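Local structure of BH2163 protein (Bacillus halodurans, 5C6O) at residues V288-M292 with F329-I333; A26-M30 with M293-Q297. The protein probably exports drugs and other xenobiotics across the cell membrane by antiport, as a MATE transporter of the MepA subfamily. All blocks are in the same frame, centred on the assembly; numbering follows the deposited sequence.

Contact 1 of 2, residues V288-M292 with F329-I333; sequences VMMPM and FSIGI
Val288 faces Ile333 and Met292 faces Phe329, each pair with CA atoms 6.9 Å apart, so the two segments run in opposite directions. The first segment leads into helix 290-305; the second lies on helix 312-336. Both belong to predicted transmembrane helices in the second MatE range.

Ile333 is the hub. It and Val288 reach toward each other tip to tip, with Val288 CG1 3.7 Å from Ile333 CG1 and 3.8 Å from Ile333 CG2. CG1 of Ile333 stands beside its backbone N, anti to the carbonyl carbon (chi1 -77°), and sends CD1 in among the side chains of Met289, Pro291 and Met292. Pro291 CB and Met289 CE each lie 4.1 Å from Ile333 CD1. Met289 starts with its CB pointing away; its bent chain brings CE back and crosses Ile333 at about a right angle. Met292 SD is 4.0 Å from Ile333 CD1. The Met292 and Phe329 side chains slide past each other in opposite directions, with Met292 SD 3.6 Å from Phe329 CB. The bend at chi2 (56°) helps carry the Met292 thioether to this place. Its methyl end is modelled too close to the carbonyl of Phe329, so its exact position is doubtful.

Ser330 OG bonds to Thr369 O, outside this interface. The side chains meet by apolar contacts, aliphatic, proline and thioether, so van der Waals packing joins the two helices here.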
loop_
_atom_site.group_PDB
_atom_site.type_symbol
_atom_site.label_atom_id
_atom_site.label_comp_id
_atom_site.label_asym_id
_atom_site.label_seq_id
_atom_site.Cartn_x
_atom_site.Cartn_y
_atom_site.Cartn_z
ATOM N N VAL A 288 2.474 12.475 -0.202
ATOM C CA VAL A 288 2.863 12.926 1.105
ATOM C C VAL A 288 2.164 12.131 2.231
ATOM O O VAL A 288 1.970 12.585 3.356
ATOM C CB VAL A 288 2.907 14.467 1.166
ATOM C CG1 VAL A 288 1.805 15.067 2.042
ATOM C CG2 VAL A 288 4.334 14.917 1.513
ATOM N N MET A 289 1.829 10.897 1.906
ATOM C CA MET A 289 1.656 9.907 2.950
ATOM C C MET A 289 2.984 9.190 3.216
ATOM O O MET A 289 3.372 9.013 4.378
ATOM C CB MET A 289 0.530 8.925 2.621
ATOM C CG MET A 289 -0.879 9.454 2.890
ATOM S SD MET A 289 -1.262 9.915 4.598
ATOM C CE MET A 289 -0.164 11.319 4.876
ATOM N N MET A 290 3.665 8.803 2.133
ATOM C CA MET A 290 5.035 8.240 2.158
ATOM C C MET A 290 5.933 8.483 3.400
ATOM O O MET A 290 6.104 7.580 4.210
ATOM C CB MET A 290 5.750 8.651 0.877
ATOM C CG MET A 290 7.261 8.433 0.866
ATOM S SD MET A 290 7.827 8.159 -0.827
ATOM C CE MET A 290 6.490 8.904 -1.786
ATOM N N PRO A 291 6.532 9.680 3.542
ATOM C CA PRO A 291 6.985 10.023 4.859
ATOM C C PRO A 291 6.417 9.106 5.912
ATOM O O PRO A 291 7.105 8.168 6.299
ATOM C CB PRO A 291 6.520 11.454 4.983
ATOM C CG PRO A 291 6.884 11.954 3.599
ATOM C CD PRO A 291 6.897 10.771 2.638
ATOM N N MET A 292 5.182 9.292 6.341
ATOM C CA MET A 292 4.621 8.317 7.281
ATOM C C MET A 292 4.871 6.825 6.948
ATOM O O MET A 292 5.525 6.081 7.716
ATOM C CB MET A 292 3.130 8.565 7.462
ATOM C CG MET A 292 2.818 9.290 8.747
ATOM S SD MET A 292 3.705 10.846 8.902
ATOM C CE MET A 292 2.366 11.688 9.751
ATOM N N PHE A 329 6.288 14.350 11.729
ATOM C CA PHE A 329 5.815 14.378 10.356
ATOM C C PHE A 329 4.328 14.318 10.356
ATOM O O PHE A 329 3.762 14.118 9.320
ATOM C CB PHE A 329 6.316 13.188 9.538
ATOM C CG PHE A 329 7.809 13.118 9.413
ATOM C CD1 PHE A 329 8.476 11.893 9.519
ATOM C CD2 PHE A 329 8.564 14.275 9.193
ATOM C CE1 PHE A 329 9.860 11.829 9.397
ATOM C CE2 PHE A 329 9.952 14.214 9.077
ATOM C CZ PHE A 329 10.599 12.989 9.181
ATOM N N SER A 330 3.683 14.421 11.508
ATOM C CA SER A 330 2.229 14.446 11.517
ATOM C C SER A 330 1.843 15.889 11.494
ATOM O O SER A 330 1.173 16.349 10.579
ATOM C CB SER A 330 1.634 13.735 12.731
ATOM O OG SER A 330 0.831 12.622 12.343
ATOM N N ILE A 331 2.308 16.614 12.491
ATOM C CA ILE A 331 2.228 18.057 12.458
ATOM C C ILE A 331 2.831 18.641 11.161
ATOM O O ILE A 331 2.495 19.725 10.754
ATOM C CB ILE A 331 2.887 18.644 13.730
ATOM C CG1 ILE A 331 4.412 18.801 13.575
ATOM C CG2 ILE A 331 2.580 17.745 14.930
ATOM C CD1 ILE A 331 4.869 20.118 12.961
ATOM N N GLY A 332 3.725 17.910 10.517
ATOM C CA GLY A 332 4.407 18.435 9.348
ATOM C C GLY A 332 3.474 18.474 8.171
ATOM O O GLY A 332 2.955 19.509 7.815
ATOM N N ILE A 333 3.267 17.325 7.564
ATOM C CA ILE A 333 2.323 17.216 6.497
ATOM C C ILE A 333 1.194 18.184 6.796
ATOM O O ILE A 333 0.969 19.097 6.014
ATOM C CB ILE A 333 1.872 15.758 6.325
ATOM C CG1 ILE A 333 2.979 14.967 5.595
ATOM C CG2 ILE A 333 0.569 15.692 5.554
ATOM C CD1 ILE A 333 3.131 13.509 5.994
#

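Contact 2 of 2, residues A26-M30 with M293-Q297; sequences AMIGM and MGIMQ
Ala26 and Gly294 bring two transmembrane helices of the MATE fold close together, with their CA atoms 4.8 Å apart. This is a helix-helix crossing at small residues. The local axes of 26-30 and 293-297 come within 8.9 Å at an angle of 131°. It joins a helix of the first MatE range to one of the second.

The backbone contacts come first. Ala26 CB rests 3.6 Å from Gly294 CA. Met27 SD also packs on this CA, which bears no side chain. Met27 chi1 is -83°, which sets CG beside the backbone N; the chain then bends at chi2 toward Gly294.

Next are the side-chain contacts. Met30, extended beyond CG, crosses Met293 at about a right angle, with Met30 SD 3.7 Å from Met293 CB. The position of the Met30 methyl is doubtful. Met27 also crosses Ile295 obliquely, but the spacing of its methyl is doubtful too. Ile295 in turn touches Val325 of helix 312-336. The side chain of Met293 comes about 4 Å from the bound ligand.

The one polar side chain is Gln297. Its OE1 lies 3.4 Å from Ala26 CB and 3.8 Å from Met30 SD.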
loop_
_atom_site.group_PDB
_atom_site.type_symbol
_atom_site.label_atom_id
_atom_site.label_comp_id
_atom_site.label_asym_id
_atom_site.label_seq_id
_atom_site.Cartn_x
_atom_site.Cartn_y
_atom_site.Cartn_z
ATOM N N ALA A 26 12.818 2.730 2.096
ATOM C CA ALA A 26 11.386 2.863 1.891
ATOM C C ALA A 26 11.251 4.194 1.249
ATOM O O ALA A 26 11.066 4.282 0.030
ATOM C CB ALA A 26 10.635 2.854 3.213
ATOM N N MET A 27 11.437 5.230 2.062
ATOM C CA MET A 27 11.355 6.585 1.565
ATOM C C MET A 27 11.674 6.586 0.106
ATOM O O MET A 27 10.865 7.033 -0.715
ATOM C CB MET A 27 12.343 7.500 2.255
ATOM C CG MET A 27 11.851 8.020 3.584
ATOM S SD MET A 27 10.753 6.840 4.388
ATOM C CE MET A 27 10.532 7.730 5.949
ATOM N N ILE A 28 12.833 6.045 -0.230
ATOM C CA ILE A 28 13.319 6.299 -1.541
ATOM C C ILE A 28 12.470 5.713 -2.654
ATOM O O ILE A 28 11.773 6.452 -3.377
ATOM C CB ILE A 28 14.786 5.989 -1.637
ATOM C CG1 ILE A 28 15.524 7.038 -0.771
ATOM C CG2 ILE A 28 15.188 5.879 -3.099
ATOM C CD1 ILE A 28 16.802 7.621 -1.343
ATOM N N GLY A 29 12.494 4.397 -2.772
ATOM C CA GLY A 29 11.787 3.702 -3.857
ATOM C C GLY A 29 10.289 3.939 -3.865
ATOM O O GLY A 29 9.644 3.961 -4.920
ATOM N N MET A 30 9.744 4.109 -2.667
ATOM C CA MET A 30 8.368 4.475 -2.514
ATOM C C MET A 30 8.181 5.713 -3.333
ATOM O O MET A 30 7.367 5.721 -4.252
ATOM C CB MET A 30 8.076 4.777 -1.066
ATOM C CG MET A 30 6.712 4.308 -0.648
ATOM S SD MET A 30 6.360 4.863 1.023
ATOM C CE MET A 30 4.567 4.746 0.953
ATOM N N MET A 293 4.321 6.400 5.811
ATOM C CA MET A 293 4.426 5.023 5.347
ATOM C C MET A 293 5.847 4.471 5.501
ATOM O O MET A 293 6.053 3.370 6.042
ATOM C CB MET A 293 3.992 4.955 3.889
ATOM C CG MET A 293 2.504 5.041 3.694
ATOM S SD MET A 293 1.671 3.477 4.070
ATOM C CE MET A 293 0.552 3.969 5.388
ATOM N N GLY A 294 6.817 5.262 5.033
ATOM C CA GLY A 294 8.215 4.853 4.945
ATOM C C GLY A 294 8.762 4.596 6.315
ATOM O O GLY A 294 9.383 3.563 6.553
ATOM N N ILE A 295 8.505 5.536 7.215
ATOM C CA ILE A 295 8.864 5.400 8.617
ATOM C C ILE A 295 8.220 4.155 9.219
ATOM O O ILE A 295 8.878 3.401 9.949
ATOM C CB ILE A 295 8.456 6.654 9.425
ATOM C CG1 ILE A 295 9.315 7.867 9.031
ATOM C CG2 ILE A 295 8.533 6.404 10.927
ATOM C CD1 ILE A 295 10.815 7.653 9.121
ATOM N N MET A 296 6.941 3.939 8.913
ATOM C CA MET A 296 6.288 2.714 9.336
ATOM C C MET A 296 7.148 1.492 8.923
ATOM O O MET A 296 7.679 0.754 9.765
ATOM C CB MET A 296 4.862 2.642 8.767
ATOM C CG MET A 296 3.992 1.586 9.431
ATOM S SD MET A 296 3.208 0.416 8.295
ATOM C CE MET A 296 4.548 -0.612 7.667
ATOM N N GLN A 297 7.328 1.329 7.620
ATOM C CA GLN A 297 7.971 0.143 7.066
ATOM C C GLN A 297 9.377 -0.061 7.552
ATOM O O GLN A 297 10.009 -1.043 7.210
ATOM C CB GLN A 297 7.999 0.231 5.550
ATOM C CG GLN A 297 6.629 0.341 4.900
ATOM C CD GLN A 297 6.686 1.060 3.569
ATOM O OE1 GLN A 297 7.325 2.108 3.440
ATOM N NE2 GLN A 297 6.017 0.501 2.570
#

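How the contacts relate
Contacts 1 and 2 have centres 11 Å apart and share helix 290-305. Along the chain the segments alternate: 26-30, 288-292, 293-297, 329-333. Helix 290-305 meets helix 312-336 through contact 1 and helix 25-44 through contact 2. The contacts also touch directly. Met290 SD packs 3.4 Å from Met30 CB, and Phe329 CE1 lies 4.0 Å from Ile295 CG1. Contact 1 stays within the second MatE range, whereas contact 2 bridges the two ranges. Helix 25-44 carries Met33, Tyr36 and Asn37 of the ligand pocket. Helix 290-305 thus links that pocket region to helix 312-336.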